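Local coordinates for alternansucrase (Leuconostoc mesenteroides, PDB 6HVG), which belongs to glycoside hydrolase family 70, with a TIM-barrel-type core accompanied by repeats related to choline-binding and cell-wall-binding modules, at residues A[285-290]-A[313-318]; A[586-591]-A[1233-1238]; A[630-635]-A[1225-1230]. One frame throughout, in Å; residues are numbered along the deposited sequence.

Interaction 1 (A[285-290]-A[313-318]); sequences NAVANT and KDVAGN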
ATOM      1  N   ASN A 285      30.199 -21.463  19.300  1.00 66.31           N
ATOM      2  CA  ASN A 285      31.515 -21.643  18.682  1.00 64.66           C
ATOM      3  C   ASN A 285      32.617 -20.909  19.437  1.00 65.03           C
ATOM      4  O   ASN A 285      32.386 -19.848  20.025  1.00 65.86           O
ATOM      5  CB  ASN A 285      31.476 -21.158  17.233  1.00 64.55           C
ATOM      6  CG  ASN A 285      30.425 -21.872  16.400  1.00 67.48           C
ATOM      7  OD1 ASN A 285      30.032 -22.995  16.690  1.00 76.57           O
ATOM      8  ND2 ASN A 285      29.981 -21.231  15.346  1.00 69.35           N
ATOM      9  N   ALA A 286      33.812 -21.498  19.444  1.00 66.01           N
ATOM     10  CA  ALA A 286      34.957 -20.904  20.121  1.00 67.62           C
ATOM     11  C   ALA A 286      35.331 -19.583  19.475  1.00 70.91           C
ATOM     12  O   ALA A 286      35.374 -19.489  18.253  1.00 73.40           O
ATOM     13  CB  ALA A 286      36.143 -21.850  20.096  1.00 69.25           C
ATOM     14  N   VAL A 287      35.579 -18.577  20.309  1.00 73.75           N
ATOM     15  CA  VAL A 287      35.935 -17.250  19.852  1.00 72.49           C
ATOM     16  C   VAL A 287      36.811 -16.575  20.876  1.00 73.11           C
ATOM     17  O   VAL A 287      36.774 -16.893  22.066  1.00 73.85           O
ATOM     18  CB  VAL A 287      34.708 -16.366  19.617  1.00 74.00           C
ATOM     19  CG1 VAL A 287      33.910 -16.857  18.424  1.00 76.57           C
ATOM     20  CG2 VAL A 287      33.836 -16.309  20.875  1.00 79.95           C
ATOM     21  N   ALA A 288      37.608 -15.637  20.394  1.00 74.76           N
ATOM     22  CA  ALA A 288      38.428 -14.840  21.262  1.00 75.35           C
ATOM     23  C   ALA A 288      37.509 -13.993  22.155  1.00 73.94           C
ATOM     24  O   ALA A 288      36.457 -13.480  21.725  1.00 71.16           O
ATOM     25  CB  ALA A 288      39.364 -13.948  20.453  1.00 75.86           C
ATOM     26  N   ASN A 289      37.921 -13.847  23.404  1.00 71.77           N
ATOM     27  CA  ASN A 289      37.185 -13.035  24.339  1.00 70.63           C
ATOM     28  C   ASN A 289      38.108 -12.513  25.408  1.00 72.52           C
ATOM     29  O   ASN A 289      39.224 -13.015  25.620  1.00 72.19           O
ATOM     30  CB  ASN A 289      36.050 -13.841  24.974  1.00 77.31           C
ATOM     31  CG  ASN A 289      34.881 -12.982  25.422  1.00 79.47           C
ATOM     32  OD1 ASN A 289      34.581 -11.954  24.811  1.00 74.04           O
ATOM     33  ND2 ASN A 289      34.224 -13.391  26.494  1.00 82.63           N
ATOM     34  N   THR A 290      37.639 -11.470  26.077  1.00 76.55           N
ATOM     35  CA  THR A 290      38.385 -10.853  27.156  1.00 75.95           C
ATOM     36  C   THR A 290      37.586 -10.971  28.426  1.00 76.64           C
ATOM     37  O   THR A 290      36.366 -10.900  28.411  1.00 75.92           O
ATOM     38  CB  THR A 290      38.646  -9.371  26.854  1.00 76.67           C
ATOM     39  OG1 THR A 290      37.391  -8.667  26.760  1.00 77.20           O
ATOM     40  CG2 THR A 290      39.413  -9.229  25.532  1.00 77.63           C
ATOM     41  N   LYS A 313      40.365  -9.693  19.837  1.00 64.15           N
ATOM     42  CA  LYS A 313      39.050  -9.108  20.070  1.00 62.23           C
ATOM     43  C   LYS A 313      38.309  -9.614  21.327  1.00 65.12           C
ATOM     44  O   LYS A 313      38.772 -10.534  22.033  1.00 65.50           O
ATOM     45  CB  LYS A 313      38.164  -9.386  18.872  1.00 60.62           C
ATOM     46  CG  LYS A 313      38.614  -8.793  17.566  1.00 60.13           C
ATOM     47  CD  LYS A 313      37.435  -8.742  16.604  1.00 59.37           C
ATOM     48  CE  LYS A 313      37.879  -8.459  15.184  1.00 60.94           C
ATOM     49  NZ  LYS A 313      36.732  -7.978  14.368  1.00 62.83           N
ATOM     50  N   ASP A 314      37.153  -8.987  21.578  1.00 64.23           N
ATOM     51  CA  ASP A 314      36.121  -9.525  22.465  1.00 65.69           C
ATOM     52  C   ASP A 314      34.798  -9.774  21.698  1.00 64.90           C
ATOM     53  O   ASP A 314      34.622  -9.328  20.566  1.00 62.74           O
ATOM     54  CB  ASP A 314      35.932  -8.608  23.712  1.00 67.84           C
ATOM     55  CG  ASP A 314      35.262  -7.257  23.408  1.00 64.15           C
ATOM     56  OD1 ASP A 314      35.305  -6.376  24.287  1.00 63.94           O
ATOM     57  OD2 ASP A 314      34.683  -7.064  22.327  1.00 61.77           O
ATOM     58  N   VAL A 315      33.867 -10.472  22.334  1.00 64.17           N
ATOM     59  CA  VAL A 315      32.617 -10.860  21.681  1.00 64.42           C
ATOM     60  C   VAL A 315      31.859  -9.679  21.083  1.00 61.78           C
ATOM     61  O   VAL A 315      31.239  -9.797  20.028  1.00 58.06           O
ATOM     62  CB  VAL A 315      31.731 -11.682  22.664  1.00 65.31           C
ATOM     63  CG1 VAL A 315      30.247 -11.698  22.275  1.00 66.58           C
ATOM     64  CG2 VAL A 315      32.291 -13.084  22.781  1.00 66.08           C
ATOM     65  N   ALA A 316      31.890  -8.548  21.763  1.00 64.71           N
ATOM     66  CA  ALA A 316      31.183  -7.363  21.262  1.00 67.38           C
ATOM     67  C   ALA A 316      31.716  -6.902  19.890  1.00 65.53           C
ATOM     68  O   ALA A 316      30.954  -6.414  19.053  1.00 60.29           O
ATOM     69  CB  ALA A 316      31.277  -6.234  22.269  1.00 68.23           C
ATOM     70  N   GLY A 317      33.021  -7.089  19.663  1.00 67.16           N
ATOM     71  CA  GLY A 317      33.667  -6.702  18.392  1.00 66.60           C
ATOM     72  C   GLY A 317      34.787  -5.667  18.502  1.00 64.70           C
ATOM     73  O   GLY A 317      35.291  -5.219  17.479  1.00 64.83           O
ATOM     74  N   ASN A 318      35.165  -5.307  19.734  1.00 61.41           N
ATOM     75  CA  ASN A 318      36.249  -4.384  20.009  1.00 59.96           C
ATOM     76  C   ASN A 318      37.583  -5.080  19.950  1.00 59.37           C
ATOM     77  O   ASN A 318      37.750  -6.184  20.476  1.00 66.16           O
ATOM     78  CB  ASN A 318      36.147  -3.815  21.424  1.00 62.59           C
ATOM     79  CG  ASN A 318      34.897  -3.015  21.638  1.00 64.28           C
ATOM     80  OD1 ASN A 318      34.031  -3.433  22.374  1.00 67.73           O
ATOM     81  ND2 ASN A 318      34.794  -1.860  20.987  1.00 66.63           N
TER
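Asn289 and Asp314 bring their CA atoms within 4.1 Å where strand 286-293 passes the end of strand 310-313, just as the chain there enters a type I beta turn from Asp314 to Gly317. One hydrogen bond joins the segments: Val315 N donates to Asn289 OD1 (3.0 Å, 157° at the hydrogen), with the donor tilted 22° from the carbonyl plane. Asn289 holds CG roughly opposite its own backbone N (chi1 -153°), which carries the amide across to the start of the turn. Val315 CG2 leans on this amide and also meets Val287 CG2 at 4.1 Å, the two valines crossing at about a right angle against Tyr278. Farther along the strand, Thr290 OG1 rests on Asp314 CB (3.4 Å), and its CG2 methyl approaches Lys313 O. The Asp314 carboxylate serves its own loop instead: OD2 takes Gly317 N nearly head-on at 3.1 Å and Asn318 N from above the carboxylate plane at 3.2 Å. Two backbone donors thereby limit its rotation. Such an Asx motif closing the turn between strands 310-313 and 319-322, docked on a neighbouring strand, is consistent with the beta-hairpin repeats of the choline-binding family.

Interaction 2 (A[586-591]-A[1233-1238]); sequences NPIVQA and PIDAST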
ATOM      1  N   ASN A 586      -5.150  23.182 -10.754  1.00 45.90           N
ATOM      2  CA  ASN A 586      -5.025  24.068 -11.909  1.00 45.72           C
ATOM      3  C   ASN A 586      -6.378  24.395 -12.532  1.00 43.65           C
ATOM      4  O   ASN A 586      -7.048  23.507 -13.032  1.00 44.05           O
ATOM      5  CB  ASN A 586      -4.131  23.385 -12.948  1.00 48.72           C
ATOM      6  CG  ASN A 586      -3.871  24.238 -14.181  1.00 48.38           C
ATOM      7  OD1 ASN A 586      -4.677  25.090 -14.574  1.00 48.83           O
ATOM      8  ND2 ASN A 586      -2.741  23.989 -14.812  1.00 46.72           N
ATOM      9  N   PRO A 587      -6.761  25.682 -12.547  1.00 44.86           N
ATOM     10  CA  PRO A 587      -8.034  26.085 -13.148  1.00 45.06           C
ATOM     11  C   PRO A 587      -8.342  25.480 -14.518  1.00 44.37           C
ATOM     12  O   PRO A 587      -9.487  25.122 -14.787  1.00 45.68           O
ATOM     13  CB  PRO A 587      -7.897  27.606 -13.248  1.00 45.00           C
ATOM     14  CG  PRO A 587      -7.006  27.990 -12.112  1.00 43.28           C
ATOM     15  CD  PRO A 587      -6.045  26.844 -11.962  1.00 44.63           C
ATOM     16  N   ILE A 588      -7.336  25.362 -15.370  1.00 43.10           N
ATOM     17  CA  ILE A 588      -7.522  24.759 -16.692  1.00 43.32           C
ATOM     18  C   ILE A 588      -7.931  23.291 -16.586  1.00 41.73           C
ATOM     19  O   ILE A 588      -8.784  22.833 -17.328  1.00 40.47           O
ATOM     20  CB  ILE A 588      -6.256  24.910 -17.571  1.00 43.59           C
ATOM     21  CG1 ILE A 588      -6.029  26.395 -17.928  1.00 45.76           C
ATOM     22  CG2 ILE A 588      -6.395  24.117 -18.865  1.00 44.06           C
ATOM     23  CD1 ILE A 588      -4.615  26.732 -18.357  1.00 44.51           C
ATOM     24  N   VAL A 589      -7.310  22.565 -15.671  1.00 43.27           N
ATOM     25  CA  VAL A 589      -7.609  21.154 -15.476  1.00 46.15           C
ATOM     26  C   VAL A 589      -8.975  21.013 -14.808  1.00 45.88           C
ATOM     27  O   VAL A 589      -9.712  20.086 -15.117  1.00 47.77           O
ATOM     28  CB  VAL A 589      -6.504  20.456 -14.640  1.00 47.89           C
ATOM     29  CG1 VAL A 589      -6.900  19.033 -14.239  1.00 44.71           C
ATOM     30  CG2 VAL A 589      -5.206  20.443 -15.429  1.00 50.48           C
ATOM     31  N   GLN A 590      -9.315  21.947 -13.924  1.00 43.33           N
ATOM     32  CA  GLN A 590     -10.630  21.967 -13.305  1.00 43.80           C
ATOM     33  C   GLN A 590     -11.742  22.107 -14.342  1.00 44.09           C
ATOM     34  O   GLN A 590     -12.761  21.417 -14.258  1.00 44.70           O
ATOM     35  CB  GLN A 590     -10.728  23.085 -12.269  1.00 42.83           C
ATOM     36  CG  GLN A 590      -9.885  22.831 -11.031  1.00 43.44           C
ATOM     37  CD  GLN A 590     -10.006  23.930  -9.990  1.00 45.92           C
ATOM     38  OE1 GLN A 590     -10.608  24.972 -10.241  1.00 45.39           O
ATOM     39  NE2 GLN A 590      -9.413  23.703  -8.806  1.00 45.31           N
ATOM     40  N   ALA A 591     -11.542  22.982 -15.318  1.00 45.20           N
ATOM     41  CA  ALA A 591     -12.500  23.151 -16.423  1.00 47.55           C
ATOM     42  C   ALA A 591     -12.647  21.846 -17.202  1.00 49.12           C
ATOM     43  O   ALA A 591     -13.759  21.473 -17.586  1.00 52.60           O
ATOM     44  CB  ALA A 591     -12.058  24.270 -17.377  1.00 49.22           C
ATOM     45  N   PRO A1233     -11.399  31.533 -10.629  1.00 56.21           N
ATOM     46  CA  PRO A1233     -12.436  30.714 -11.220  1.00 54.80           C
ATOM     47  C   PRO A1233     -11.823  29.675 -12.158  1.00 52.75           C
ATOM     48  O   PRO A1233     -10.660  29.796 -12.544  1.00 59.91           O
ATOM     49  CB  PRO A1233     -13.264  31.739 -12.000  1.00 55.14           C
ATOM     50  CG  PRO A1233     -12.319  32.821 -12.356  1.00 55.02           C
ATOM     51  CD  PRO A1233     -11.162  32.759 -11.407  1.00 54.58           C
ATOM     52  N   ILE A1234     -12.598  28.678 -12.544  1.00 50.57           N
ATOM     53  CA  ILE A1234     -12.143  27.729 -13.550  1.00 51.40           C
ATOM     54  C   ILE A1234     -11.897  28.457 -14.867  1.00 52.62           C
ATOM     55  O   ILE A1234     -12.510  29.507 -15.156  1.00 54.94           O
ATOM     56  CB  ILE A1234     -13.130  26.556 -13.769  1.00 52.80           C
ATOM     57  CG1 ILE A1234     -14.473  27.043 -14.308  1.00 55.32           C
ATOM     58  CG2 ILE A1234     -13.347  25.773 -12.472  1.00 51.83           C
ATOM     59  CD1 ILE A1234     -15.350  25.916 -14.808  1.00 57.51           C
ATOM     60  N   ASP A1235     -10.982  27.899 -15.652  1.00 51.65           N
ATOM     61  CA  ASP A1235     -10.505  28.548 -16.849  1.00 55.60           C
ATOM     62  C   ASP A1235     -10.765  27.654 -18.054  1.00 56.49           C
ATOM     63  O   ASP A1235     -10.035  26.705 -18.295  1.00 58.84           O
ATOM     64  CB  ASP A1235      -9.009  28.879 -16.684  1.00 55.47           C
ATOM     65  CG  ASP A1235      -8.424  29.624 -17.867  1.00 54.90           C
ATOM     66  OD1 ASP A1235      -9.171  29.947 -18.826  1.00 54.03           O
ATOM     67  OD2 ASP A1235      -7.191  29.867 -17.838  1.00 54.90           O
ATOM     68  N   ALA A1236     -11.821  27.965 -18.796  1.00 58.26           N
ATOM     69  CA  ALA A1236     -12.112  27.293 -20.059  1.00 61.75           C
ATOM     70  C   ALA A1236     -11.454  27.973 -21.274  1.00 62.41           C
ATOM     71  O   ALA A1236     -11.715  27.584 -22.419  1.00 64.70           O
ATOM     72  CB  ALA A1236     -13.625  27.192 -20.261  1.00 64.42           C
ATOM     73  N   SER A1237     -10.608  28.979 -21.040  1.00 61.93           N
ATOM     74  CA  SER A1237      -9.935  29.683 -22.142  1.00 59.06           C
ATOM     75  C   SER A1237      -8.880  28.790 -22.829  1.00 59.86           C
ATOM     76  O   SER A1237      -8.439  29.076 -23.941  1.00 58.46           O
ATOM     77  CB  SER A1237      -9.305  30.987 -21.648  1.00 56.62           C
ATOM     78  OG  SER A1237      -8.061  30.743 -21.011  1.00 58.70           O
ATOM     79  N   THR A1238      -8.484  27.710 -22.158  1.00 59.81           N
ATOM     80  CA  THR A1238      -7.554  26.723 -22.700  1.00 58.88           C
ATOM     81  C   THR A1238      -8.192  25.327 -22.608  1.00 58.72           C
ATOM     82  O   THR A1238      -8.714  24.939 -21.560  1.00 56.63           O
ATOM     83  CB  THR A1238      -6.247  26.770 -21.894  1.00 58.51           C
ATOM     84  OG1 THR A1238      -5.841  28.142 -21.739  1.00 59.80           O
ATOM     85  CG2 THR A1238      -5.152  25.993 -22.570  1.00 58.71           C
TER
HETATM   86  O   HOH W   1     -10.144  22.936 -20.215  1.00 42.13           O
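Pro587 O has two N-H partners: besides the helical bond from Ala591 N, it accepts Asp1235 N from the facing loop at 3.3 Å, a weak but nearly straight bond (172°). Next to it, Ile588 CA directs its hydrogen at Asp1235 O in a CA-H...O contact (3.6 Å, 175°), and Ala591 CB packs against the face of the same carbonyl. Ile588 lies alongside Asp1235, both side chains pointing the same way, with CG1 3.7 Å from Asp1235 OD2; its CG2 and CD1 meet Thr1238. A water bridges Ile588 O and Thr1238 O, donating to both. With CG opposite its backbone N (chi1 -177°), Asp1235 sets its carboxylate beside Ile588; OD1 receives Ser1237 OG on the syn lone pair (2.6 Å) and Ser1237 N on the anti side, out of the carboxylate plane, two bonds that restrain its rotation. Toward the core, Ile1234 CG2 touches Gln590 OE1 at 3.6 Å, while Gln590 NE2 donates to Asn584 O and Asp629 OD2. Asn586 OD1 caps Ile588 N at 2.8 Å. The contact thus sets an Asx-turn loop against the N-capped first turn of helix 587-601, within the glycoside hydrolase family 70 region.

Interaction 3 (A[630-635]-A[1225-1230]); sequences LLKIAG and QNQVST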
ATOM      1  N   LEU A 630     -13.147  20.339  -6.664  1.00 42.37           N
ATOM      2  CA  LEU A 630     -13.923  19.509  -7.560  1.00 40.25           C
ATOM      3  C   LEU A 630     -15.312  19.212  -7.028  1.00 41.62           C
ATOM      4  O   LEU A 630     -16.236  18.984  -7.811  1.00 43.35           O
ATOM      5  CB  LEU A 630     -13.193  18.196  -7.878  1.00 39.78           C
ATOM      6  CG  LEU A 630     -11.906  18.288  -8.695  1.00 40.18           C
ATOM      7  CD1 LEU A 630     -11.406  16.893  -9.038  1.00 39.13           C
ATOM      8  CD2 LEU A 630     -12.103  19.109  -9.961  1.00 42.51           C
ATOM      9  N   LEU A 631     -15.469  19.182  -5.710  1.00 43.00           N
ATOM     10  CA  LEU A 631     -16.772  18.919  -5.130  1.00 44.71           C
ATOM     11  C   LEU A 631     -17.715  20.083  -5.408  1.00 46.55           C
ATOM     12  O   LEU A 631     -18.895  19.869  -5.753  1.00 49.82           O
ATOM     13  CB  LEU A 631     -16.669  18.670  -3.621  1.00 46.42           C
ATOM     14  CG  LEU A 631     -15.745  17.556  -3.138  1.00 46.29           C
ATOM     15  CD1 LEU A 631     -15.920  17.323  -1.656  1.00 47.85           C
ATOM     16  CD2 LEU A 631     -15.991  16.263  -3.878  1.00 48.18           C
ATOM     17  N   LYS A 632     -17.191  21.300  -5.256  1.00 45.92           N
ATOM     18  CA  LYS A 632     -17.944  22.530  -5.521  1.00 46.53           C
ATOM     19  C   LYS A 632     -18.282  22.664  -6.998  1.00 47.28           C
ATOM     20  O   LYS A 632     -19.410  23.023  -7.345  1.00 49.77           O
ATOM     21  CB  LYS A 632     -17.135  23.743  -5.087  1.00 47.91           C
ATOM     22  CG  LYS A 632     -17.949  25.000  -4.929  1.00 51.19           C
ATOM     23  CD  LYS A 632     -17.109  26.244  -5.125  1.00 55.87           C
ATOM     24  CE  LYS A 632     -17.839  27.496  -4.642  1.00 63.00           C
ATOM     25  NZ  LYS A 632     -19.154  27.724  -5.316  1.00 64.06           N
ATOM     26  N   ILE A 633     -17.317  22.348  -7.860  1.00 45.88           N
ATOM     27  CA  ILE A 633     -17.531  22.393  -9.303  1.00 47.39           C
ATOM     28  C   ILE A 633     -18.649  21.450  -9.712  1.00 46.81           C
ATOM     29  O   ILE A 633     -19.546  21.820 -10.468  1.00 46.78           O
ATOM     30  CB  ILE A 633     -16.244  22.053 -10.081  1.00 48.45           C
ATOM     31  CG1 ILE A 633     -15.201  23.157  -9.877  1.00 49.33           C
ATOM     32  CG2 ILE A 633     -16.523  21.872 -11.572  1.00 50.17           C
ATOM     33  CD1 ILE A 633     -13.777  22.683 -10.089  1.00 50.58           C
ATOM     34  N   ALA A 634     -18.584  20.230  -9.210  1.00 47.18           N
ATOM     35  CA  ALA A 634     -19.622  19.235  -9.456  1.00 47.89           C
ATOM     36  C   ALA A 634     -20.974  19.672  -8.874  1.00 49.56           C
ATOM     37  O   ALA A 634     -22.002  19.583  -9.541  1.00 51.61           O
ATOM     38  CB  ALA A 634     -19.207  17.910  -8.844  1.00 48.38           C
ATOM     39  N   GLY A 635     -20.982  20.108  -7.618  1.00 48.61           N
ATOM     40  CA  GLY A 635     -22.219  20.513  -6.974  1.00 50.18           C
ATOM     41  C   GLY A 635     -22.927  21.626  -7.723  1.00 54.20           C
ATOM     42  O   GLY A 635     -24.144  21.545  -8.003  1.00 56.21           O
ATOM     43  N   GLN A1225     -17.442  32.175 -11.041  1.00 68.28           N
ATOM     44  CA  GLN A1225     -17.350  31.935  -9.598  1.00 70.25           C
ATOM     45  C   GLN A1225     -15.966  31.467  -9.168  1.00 66.28           C
ATOM     46  O   GLN A1225     -15.429  30.517  -9.747  1.00 64.71           O
ATOM     47  CB  GLN A1225     -18.367  30.865  -9.199  1.00 75.27           C
ATOM     48  CG  GLN A1225     -18.242  30.363  -7.766  1.00 81.91           C
ATOM     49  CD  GLN A1225     -18.885  31.289  -6.758  1.00 89.46           C
ATOM     50  OE1 GLN A1225     -19.961  31.853  -7.007  1.00 91.27           O
ATOM     51  NE2 GLN A1225     -18.261  31.416  -5.589  1.00 90.56           N
ATOM     52  N   ASN A1226     -15.407  32.108  -8.141  1.00 61.53           N
ATOM     53  CA  ASN A1226     -14.102  31.698  -7.592  1.00 59.38           C
ATOM     54  C   ASN A1226     -14.152  30.430  -6.761  1.00 56.27           C
ATOM     55  O   ASN A1226     -15.054  30.236  -5.962  1.00 57.52           O
ATOM     56  CB  ASN A1226     -13.497  32.778  -6.702  1.00 62.35           C
ATOM     57  CG  ASN A1226     -12.983  33.958  -7.484  1.00 64.77           C
ATOM     58  OD1 ASN A1226     -12.356  33.804  -8.531  1.00 69.42           O
ATOM     59  ND2 ASN A1226     -13.241  35.149  -6.977  1.00 67.51           N
ATOM     60  N   GLN A1227     -13.156  29.580  -6.979  1.00 54.98           N
ATOM     61  CA  GLN A1227     -12.929  28.369  -6.212  1.00 50.26           C
ATOM     62  C   GLN A1227     -12.059  28.685  -5.006  1.00 47.71           C
ATOM     63  O   GLN A1227     -11.244  29.576  -5.059  1.00 52.06           O
ATOM     64  CB  GLN A1227     -12.232  27.325  -7.096  1.00 49.42           C
ATOM     65  CG  GLN A1227     -13.058  26.871  -8.287  1.00 48.27           C
ATOM     66  CD  GLN A1227     -14.292  26.155  -7.848  1.00 49.74           C
ATOM     67  OE1 GLN A1227     -14.319  25.563  -6.752  1.00 57.43           O
ATOM     68  NE2 GLN A1227     -15.330  26.184  -8.679  1.00 47.31           N
ATOM     69  N   VAL A1228     -12.216  27.931  -3.932  1.00 48.36           N
ATOM     70  CA  VAL A1228     -11.607  28.271  -2.661  1.00 49.99           C
ATOM     71  C   VAL A1228     -10.111  28.065  -2.625  1.00 50.97           C
ATOM     72  O   VAL A1228      -9.384  28.941  -2.157  1.00 50.62           O
ATOM     73  CB  VAL A1228     -12.245  27.479  -1.506  1.00 54.68           C
ATOM     74  CG1 VAL A1228     -11.539  27.760  -0.166  1.00 53.38           C
ATOM     75  CG2 VAL A1228     -13.735  27.821  -1.415  1.00 56.79           C
ATOM     76  N   SER A1229      -9.638  26.916  -3.108  1.00 53.21           N
ATOM     77  CA  SER A1229      -8.216  26.566  -2.984  1.00 50.88           C
ATOM     78  C   SER A1229      -7.305  27.489  -3.772  1.00 50.98           C
ATOM     79  O   SER A1229      -6.156  27.664  -3.392  1.00 52.50           O
ATOM     80  CB  SER A1229      -7.962  25.106  -3.397  1.00 50.70           C
ATOM     81  OG  SER A1229      -7.857  24.947  -4.801  1.00 48.31           O
ATOM     82  N   THR A1230      -7.815  28.077  -4.857  1.00 52.75           N
ATOM     83  CA  THR A1230      -7.011  28.885  -5.777  1.00 55.51           C
ATOM     84  C   THR A1230      -7.271  30.394  -5.751  1.00 56.34           C
ATOM     85  O   THR A1230      -6.454  31.170  -6.252  1.00 57.83           O
ATOM     86  CB  THR A1230      -7.252  28.448  -7.234  1.00 57.29           C
ATOM     87  OG1 THR A1230      -8.616  28.690  -7.587  1.00 53.88           O
ATOM     88  CG2 THR A1230      -6.909  26.971  -7.435  1.00 60.20           C
TER
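Gln1227 reaches from an irregular loop to Lys632 and Ile633 on helix 629-642, which links the neighbouring parallel strands 617-620 and 657-658 in a beta-alpha-beta unit of the TIM-barrel-type core. The two backbones stay apart, the nearest CA atoms being those of Lys632 and Gln1227 at 7.7 Å, and the gap is bridged mainly by side chains. Ile633 CG1 lies over one face of the Gln1227 amide, 3.3 Å from NE2 and 3.7 Å from CD. Lys632 CD meets Gln1227 OE1 obliquely from the other side at 3.3 Å, while Lys632 CB lies near the amide plane, also close to that oxygen. These are van der Waals contacts. A bend in the Gln1227 chain at chi2 (-65°) turns the amide toward the helix, and its CG passes close to Gln590 of helix 587-601, which also touches Ile633.

The lysine continues nearly extended past the glutamine and bends at its last torsion (chi4 -58°). Its side chain crosses that of Gln1225 at about a right angle, Lys632 NZ lying 3.7 Å from Gln1225 CG; NZ finds its salt-bridge partner in Asp636, one turn on along the same helix. Within the loop, Gln1225 NE2 makes a weak hydrogen bond to Asn1226 O (3.4 Å).

Farther out, Leu630 and Ala634 touch Trp1156 of strand 1151-1156, on the barrel side of the helix. The loop is tied to the helix region by Ser1229 OG, which is hydrogen-bonded both to Asp629 OD2 at the start of the helix and to Asp627 OD2 just before it.

How the interactions relate
Interaction 1 comes first along the chain and lies on the opposite side of its centre from the others, with centres 70 Å from interaction 2 and 68 Å from interaction 3. It belongs to the repeat-containing region, whereas all four segments of interactions 2 and 3 fall within the family 70 range. Those two touch, their centres 11 Å apart, and interaction 3 is nested inside the chain loop closed by interaction 2. Helices 587-601 and 629-642 meet at Gln590 and Ile633, while one connection between helix 1220-1224 and strand 1248-1252 supplies both loop segments. That late connection therefore docks on two helices from much earlier in the chain.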